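Long-range contact in porin (Pseudomonas aeruginosa, PDB 3T24), which forms an outer-membrane beta-barrel channel of the OprD porin family, probably for the uptake of carboxylate-bearing substrates: residues 128-142 against 154-168. Residues are numbered along the deposited sequence; the frame is centred on the assembly and turned at random.
Sequences NDSRLLPQTFQGGAL and AGRLKKVNQRDSSDN. With C8E ((hydroxyethyloxy)tri(ethyloxy)octane), chain J; SO4 (sulfate ion), chain F.
Arg163 sets off with CG between its backbone N and carbonyl carbon (chi1 56°) and then runs straight from CG to NE, while Arg131 bends at chi2 (-62°), which brings the two guanidinium groups together at one sulfate. Their planes lie 35° apart, and NH2 of Arg163 sits over a face of the Arg131 group. The sulfate, probably from the crystallisation liquor, takes NE of Arg131 on O2 at 2.6 Å and its NH2 on O3, and NH1 and NH2 of Arg163 together on O4; Arg391 adds a further hydrogen bond, so the anion probably offsets the positive charge gathered here. Behind it, the backbone N of Ser130 closes an Asx turn on OD1 of Asn128, while NH1 of Arg163 comes to the same oxygen at 2.9 Å from the opposite face. Gln135 stretches out beside Gln162, and its NE2 donates to OE1 there at 2.9 Å; its OE1 takes the backbone N of Asn128. Further along, the Phe137 ring is held between CG2 of Val160, a CH-pi contact 4.0 Å from the centroid, and CD1 of Leu157 over the opposite face. On the other side of the strands, OG1 of Thr136 lies 3.4 Å from CB of Asn161 and bonds to Glu99. Lys158 and Lys159 both face Gln138: N of Lys158 meets O of Gln138 at 2.7 Å, while N of Gln138 donates to O of Lys159. Strand 154-161 thus pairs with 136-138 and, past this classic bulge and the corner at Gly139, whose backbone angles leave no place for a CB, with 140-142 of a beta hairpin, Gly140 to Arg156 and Leu142 to Ala154. Away from the hairpin turn the arginines meet on an anion, consistent with the arginine-lined constriction of OprD-family porin barrels.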
loop_
_atom_site.group_PDB
_atom_site.type_symbol
_atom_site.label_atom_id
_atom_site.label_comp_id
_atom_site.label_asym_id
_atom_site.label_seq_id
_atom_site.Cartn_x
_atom_site.Cartn_y
_atom_site.Cartn_z
ATOM N N ASN A 128 4.674 -1.518 -0.862
ATOM C CA ASN A 128 3.906 -2.380 -1.741
ATOM C C ASN A 128 3.902 -3.856 -1.323
ATOM O O ASN A 128 4.939 -4.406 -0.935
ATOM C CB ASN A 128 4.399 -2.300 -3.176
ATOM C CG ASN A 128 3.559 -3.155 -4.086
ATOM O OD1 ASN A 128 3.895 -4.304 -4.352
ATOM N ND2 ASN A 128 2.430 -2.621 -4.522
ATOM N N ASP A 129 2.733 -4.489 -1.407
ATOM C CA ASP A 129 2.651 -5.939 -1.276
ATOM C C ASP A 129 1.521 -6.533 -2.116
ATOM O O ASP A 129 0.745 -7.356 -1.650
ATOM C CB ASP A 129 2.528 -6.381 0.191
ATOM C CG ASP A 129 2.627 -7.894 0.343
ATOM O OD1 ASP A 129 3.059 -8.540 -0.647
ATOM O OD2 ASP A 129 2.290 -8.427 1.438
ATOM N N SER A 130 1.464 -6.135 -3.372
ATOM C CA SER A 130 0.397 -6.551 -4.252
ATOM C C SER A 130 0.880 -7.620 -5.226
ATOM O O SER A 130 0.063 -8.262 -5.878
ATOM C CB SER A 130 -0.140 -5.342 -5.032
ATOM O OG SER A 130 0.861 -4.834 -5.902
ATOM N N ARG A 131 2.197 -7.794 -5.344
ATOM C CA ARG A 131 2.779 -8.830 -6.220
ATOM C C ARG A 131 3.105 -10.109 -5.437
ATOM O O ARG A 131 2.372 -10.489 -4.536
ATOM C CB ARG A 131 4.061 -8.334 -6.892
ATOM C CG ARG A 131 3.901 -7.116 -7.764
ATOM C CD ARG A 131 2.970 -7.368 -8.919
ATOM N NE ARG A 131 2.644 -6.118 -9.593
ATOM C CZ ARG A 131 3.157 -5.741 -10.759
ATOM N NH1 ARG A 131 4.017 -6.535 -11.396
ATOM N NH2 ARG A 131 2.797 -4.574 -11.290
ATOM N N LEU A 132 4.217 -10.763 -5.770
ATOM C CA LEU A 132 4.562 -12.035 -5.115
ATOM C C LEU A 132 5.170 -11.838 -3.722
ATOM O O LEU A 132 4.748 -12.449 -2.759
ATOM C CB LEU A 132 5.525 -12.850 -5.982
ATOM C CG LEU A 132 5.788 -14.289 -5.513
ATOM C CD1 LEU A 132 4.517 -15.159 -5.582
ATOM C CD2 LEU A 132 6.932 -14.940 -6.322
ATOM N N LEU A 133 6.179 -10.984 -3.660
ATOM C CA LEU A 133 6.934 -10.724 -2.456
ATOM C C LEU A 133 6.790 -9.243 -2.078
ATOM O O LEU A 133 6.735 -8.364 -2.944
ATOM C CB LEU A 133 8.406 -11.060 -2.707
ATOM C CG LEU A 133 8.709 -12.468 -3.252
ATOM C CD1 LEU A 133 10.216 -12.683 -3.399
ATOM C CD2 LEU A 133 8.098 -13.571 -2.383
ATOM N N PRO A 134 6.709 -8.968 -0.781
ATOM C CA PRO A 134 6.570 -7.590 -0.291
ATOM C C PRO A 134 7.812 -6.742 -0.541
ATOM O O PRO A 134 8.933 -7.243 -0.578
ATOM C CB PRO A 134 6.338 -7.766 1.228
ATOM C CG PRO A 134 6.923 -9.101 1.553
ATOM C CD PRO A 134 6.742 -9.964 0.310
ATOM N N GLN A 135 7.583 -5.454 -0.755
ATOM C CA GLN A 135 8.634 -4.454 -0.703
ATOM C C GLN A 135 9.021 -4.308 0.773
ATOM O O GLN A 135 8.150 -4.253 1.637
ATOM C CB GLN A 135 8.075 -3.124 -1.249
ATOM C CG GLN A 135 9.015 -1.932 -1.196
ATOM C CD GLN A 135 8.320 -0.627 -1.568
ATOM O OE1 GLN A 135 7.200 -0.368 -1.130
ATOM N NE2 GLN A 135 8.977 0.189 -2.398
ATOM N N THR A 136 10.317 -4.273 1.071
ATOM C CA THR A 136 10.760 -4.051 2.440
ATOM C C THR A 136 11.815 -2.958 2.483
ATOM O O THR A 136 12.371 -2.594 1.460
ATOM C CB THR A 136 11.399 -5.313 3.055
ATOM O OG1 THR A 136 12.658 -5.559 2.412
ATOM C CG2 THR A 136 10.482 -6.546 2.914
ATOM N N PHE A 137 12.121 -2.475 3.682
ATOM C CA PHE A 137 13.104 -1.414 3.871
ATOM C C PHE A 137 14.118 -1.787 4.949
ATOM O O PHE A 137 13.843 -2.623 5.799
ATOM C CB PHE A 137 12.399 -0.114 4.270
ATOM C CG PHE A 137 11.537 0.467 3.179
ATOM C CD1 PHE A 137 10.242 0.031 3.004
ATOM C CD2 PHE A 137 12.040 1.429 2.319
ATOM C CE1 PHE A 137 9.478 0.534 2.001
ATOM C CE2 PHE A 137 11.263 1.952 1.306
ATOM C CZ PHE A 137 9.974 1.511 1.152
ATOM N N GLN A 138 15.285 -1.154 4.912
ATOM C CA GLN A 138 16.251 -1.283 5.994
ATOM C C GLN A 138 16.335 0.039 6.742
ATOM O O GLN A 138 16.398 1.104 6.134
ATOM C CB GLN A 138 17.635 -1.658 5.448
ATOM C CG GLN A 138 17.656 -2.910 4.587
ATOM C CD GLN A 138 17.431 -4.173 5.395
ATOM O OE1 GLN A 138 18.084 -4.390 6.415
ATOM N NE2 GLN A 138 16.501 -5.010 4.951
ATOM N N GLY A 139 16.342 -0.016 8.062
ATOM C CA GLY A 139 16.456 1.199 8.842
ATOM C C GLY A 139 16.107 0.941 10.287
ATOM O O GLY A 139 16.316 -0.146 10.792
ATOM N N GLY A 140 15.557 1.951 10.942
ATOM C CA GLY A 140 15.196 1.857 12.337
ATOM C C GLY A 140 13.929 2.640 12.573
ATOM O O GLY A 140 13.736 3.719 12.001
ATOM N N ALA A 141 13.057 2.095 13.406
ATOM C CA ALA A 141 11.765 2.713 13.635
ATOM C C ALA A 141 11.363 2.604 15.101
ATOM O O ALA A 141 11.702 1.640 15.806
ATOM C CB ALA A 141 10.705 2.098 12.728
ATOM N N LEU A 142 10.643 3.621 15.548
ATOM C CA LEU A 142 10.151 3.680 16.901
ATOM C C LEU A 142 8.649 3.875 16.866
ATOM O O LEU A 142 8.140 4.805 16.222
ATOM C CB LEU A 142 10.783 4.857 17.641
ATOM C CG LEU A 142 10.210 5.033 19.039
ATOM C CD1 LEU A 142 10.939 4.097 20.037
ATOM C CD2 LEU A 142 10.289 6.487 19.478
ATOM N N ALA A 154 8.419 7.302 14.661
ATOM C CA ALA A 154 9.523 8.095 14.141
ATOM C C ALA A 154 10.561 7.102 13.655
ATOM O O ALA A 154 10.702 6.020 14.223
ATOM C CB ALA A 154 10.105 8.998 15.227
ATOM N N GLY A 155 11.285 7.456 12.606
ATOM C CA GLY A 155 12.288 6.561 12.085
ATOM C C GLY A 155 13.065 7.058 10.883
ATOM O O GLY A 155 12.856 8.165 10.376
ATOM N N ARG A 156 13.981 6.202 10.442
ATOM C CA ARG A 156 14.796 6.454 9.283
ATOM C C ARG A 156 15.006 5.182 8.478
ATOM O O ARG A 156 15.558 4.196 8.976
ATOM C CB ARG A 156 16.155 7.023 9.688
ATOM C CG ARG A 156 17.118 7.064 8.506
ATOM C CD ARG A 156 18.325 7.907 8.779
ATOM N NE ARG A 156 17.947 9.230 9.259
ATOM C CZ ARG A 156 18.812 10.118 9.736
ATOM N NH1 ARG A 156 20.101 9.815 9.787
ATOM N NH2 ARG A 156 18.395 11.304 10.164
ATOM N N LEU A 157 14.582 5.227 7.224
ATOM C CA LEU A 157 14.819 4.152 6.268
ATOM C C LEU A 157 15.997 4.526 5.374
ATOM O O LEU A 157 16.085 5.655 4.873
ATOM C CB LEU A 157 13.568 3.944 5.417
ATOM C CG LEU A 157 12.295 3.838 6.267
ATOM C CD1 LEU A 157 11.093 3.830 5.369
ATOM C CD2 LEU A 157 12.290 2.607 7.225
ATOM N N LYS A 158 16.895 3.574 5.161
ATOM C CA LYS A 158 18.124 3.849 4.427
ATOM C C LYS A 158 18.156 3.198 3.051
ATOM O O LYS A 158 18.892 3.631 2.170
ATOM C CB LYS A 158 19.337 3.371 5.237
ATOM C CG LYS A 158 19.527 4.096 6.545
ATOM C CD LYS A 158 20.634 3.443 7.383
ATOM C CE LYS A 158 20.875 4.219 8.681
ATOM N NZ LYS A 158 21.763 3.493 9.641
ATOM N N LYS A 159 17.353 2.156 2.883
ATOM C CA LYS A 159 17.464 1.252 1.747
ATOM C C LYS A 159 16.120 0.607 1.524
ATOM O O LYS A 159 15.342 0.417 2.468
ATOM C CB LYS A 159 18.466 0.139 2.058
ATOM C CG LYS A 159 19.909 0.557 2.070
ATOM C CD LYS A 159 20.392 0.571 0.657
ATOM C CE LYS A 159 21.186 1.808 0.367
ATOM N NZ LYS A 159 22.515 1.712 0.992
ATOM N N VAL A 160 15.856 0.256 0.274
ATOM C CA VAL A 160 14.621 -0.398 -0.076
ATOM C C VAL A 160 14.956 -1.672 -0.821
ATOM O O VAL A 160 15.967 -1.747 -1.546
ATOM C CB VAL A 160 13.711 0.512 -0.927
ATOM C CG1 VAL A 160 14.438 0.966 -2.176
ATOM C CG2 VAL A 160 12.408 -0.202 -1.260
ATOM N N ASN A 161 14.146 -2.695 -0.593
ATOM C CA ASN A 161 14.294 -3.953 -1.301
ATOM C C ASN A 161 12.991 -4.139 -2.012
ATOM O O ASN A 161 11.973 -4.484 -1.388
ATOM C CB ASN A 161 14.579 -5.131 -0.360
ATOM C CG ASN A 161 14.819 -6.450 -1.119
ATOM O OD1 ASN A 161 14.073 -6.794 -2.043
ATOM N ND2 ASN A 161 15.874 -7.181 -0.739
ATOM N N GLN A 162 13.019 -3.860 -3.309
ATOM C CA GLN A 162 11.810 -3.873 -4.105
ATOM C C GLN A 162 11.288 -5.299 -4.218
ATOM O O GLN A 162 12.026 -6.266 -4.045
ATOM C CB GLN A 162 12.076 -3.282 -5.488
ATOM C CG GLN A 162 12.676 -1.880 -5.473
ATOM C CD GLN A 162 11.699 -0.814 -4.977
ATOM O OE1 GLN A 162 10.652 -1.130 -4.420
ATOM N NE2 GLN A 162 12.047 0.461 -5.184
ATOM N N ARG A 163 10.006 -5.419 -4.514
ATOM C CA ARG A 163 9.327 -6.707 -4.561
ATOM C C ARG A 163 9.932 -7.725 -5.546
ATOM O O ARG A 163 9.878 -8.929 -5.318
ATOM C CB ARG A 163 7.880 -6.445 -4.936
ATOM C CG ARG A 163 7.753 -5.675 -6.240
ATOM C CD ARG A 163 6.313 -5.436 -6.563
ATOM N NE ARG A 163 6.119 -4.705 -7.815
ATOM C CZ ARG A 163 4.972 -4.116 -8.137
ATOM N NH1 ARG A 163 3.963 -4.180 -7.280
ATOM N NH2 ARG A 163 4.831 -3.448 -9.290
ATOM N N ASP A 164 10.485 -7.246 -6.653
ATOM C CA ASP A 164 11.017 -8.137 -7.688
ATOM C C ASP A 164 12.539 -8.239 -7.585
ATOM O O ASP A 164 13.195 -8.824 -8.440
ATOM C CB ASP A 164 10.664 -7.563 -9.049
ATOM C CG ASP A 164 11.179 -6.140 -9.215
ATOM O OD1 ASP A 164 12.302 -5.978 -9.743
ATOM O OD2 ASP A 164 10.478 -5.188 -8.789
ATOM N N SER A 165 13.094 -7.656 -6.533
ATOM C CA SER A 165 14.539 -7.501 -6.398
ATOM C C SER A 165 15.161 -8.464 -5.380
ATOM O O SER A 165 14.454 -9.130 -4.623
ATOM C CB SER A 165 14.854 -6.048 -6.019
ATOM O OG SER A 165 16.221 -5.879 -5.688
ATOM N N SER A 166 16.487 -8.527 -5.353
ATOM C CA SER A 166 17.166 -9.443 -4.449
ATOM C C SER A 166 18.019 -8.779 -3.380
ATOM O O SER A 166 18.418 -9.431 -2.412
ATOM C CB SER A 166 17.990 -10.455 -5.222
ATOM O OG SER A 166 17.145 -11.469 -5.703
ATOM N N ASP A 167 18.309 -7.495 -3.543
ATOM C CA ASP A 167 19.043 -6.785 -2.500
ATOM C C ASP A 167 18.602 -5.339 -2.294
ATOM O O ASP A 167 17.670 -4.844 -2.922
ATOM C CB ASP A 167 20.553 -6.837 -2.739
ATOM C CG ASP A 167 20.927 -7.728 -3.903
ATOM O OD1 ASP A 167 20.128 -7.825 -4.863
ATOM O OD2 ASP A 167 22.024 -8.326 -3.860
ATOM N N ASN A 168 19.306 -4.673 -1.394
ATOM C CA ASN A 168 18.905 -3.371 -0.923
ATOM C C ASN A 168 19.529 -2.256 -1.745
ATOM O O ASN A 168 20.696 -2.322 -2.115
ATOM C CB ASN A 168 19.247 -3.263 0.564
ATOM C CG ASN A 168 18.358 -4.161 1.419
ATOM O OD1 ASN A 168 17.134 -4.209 1.218
ATOM N ND2 ASN A 168 18.966 -4.887 2.367
HETATM C C1 C8E J . 15.775 10.249 12.671
HETATM C C2 C8E J . 14.271 10.482 12.542
HETATM C C3 C8E J . 13.987 11.940 12.194
HETATM C C4 C8E J . 12.527 12.347 12.398
HETATM C C5 C8E J . 12.271 13.780 11.910
HETATM C C6 C8E J . 11.889 14.769 13.029
HETATM C C7 C8E J . 11.069 15.970 12.534
HETATM C C8 C8E J . 11.843 17.285 12.384
HETATM O O9 C8E J . 11.346 18.061 11.286
HETATM C C10 C8E J . 10.292 18.982 11.602
HETATM C C11 C8E J . 8.931 18.433 11.160
HETATM O O12 C8E J . 8.569 17.362 12.021
HETATM C C13 C8E J . 7.187 17.038 12.058
HETATM C C14 C8E J . 6.689 16.832 13.497
HETATM O O15 C8E J . 6.368 15.480 13.793
HETATM C C16 C8E J . 5.011 15.257 14.135
HETATM C C17 C8E J . 4.856 14.776 15.581
HETATM O O18 C8E J . 3.495 14.530 15.895
HETATM S S SO4 F . 1.179 -3.031 -8.761
HETATM O O1 SO4 F . 0.289 -2.170 -7.985
HETATM O O2 SO4 F . 1.133 -4.403 -8.264
HETATM O O3 SO4 F . 0.794 -3.081 -10.165
HETATM O O4 SO4 F . 2.534 -2.490 -8.633
HETATM O O HOH W 1 7.372 -9.942 -6.199
#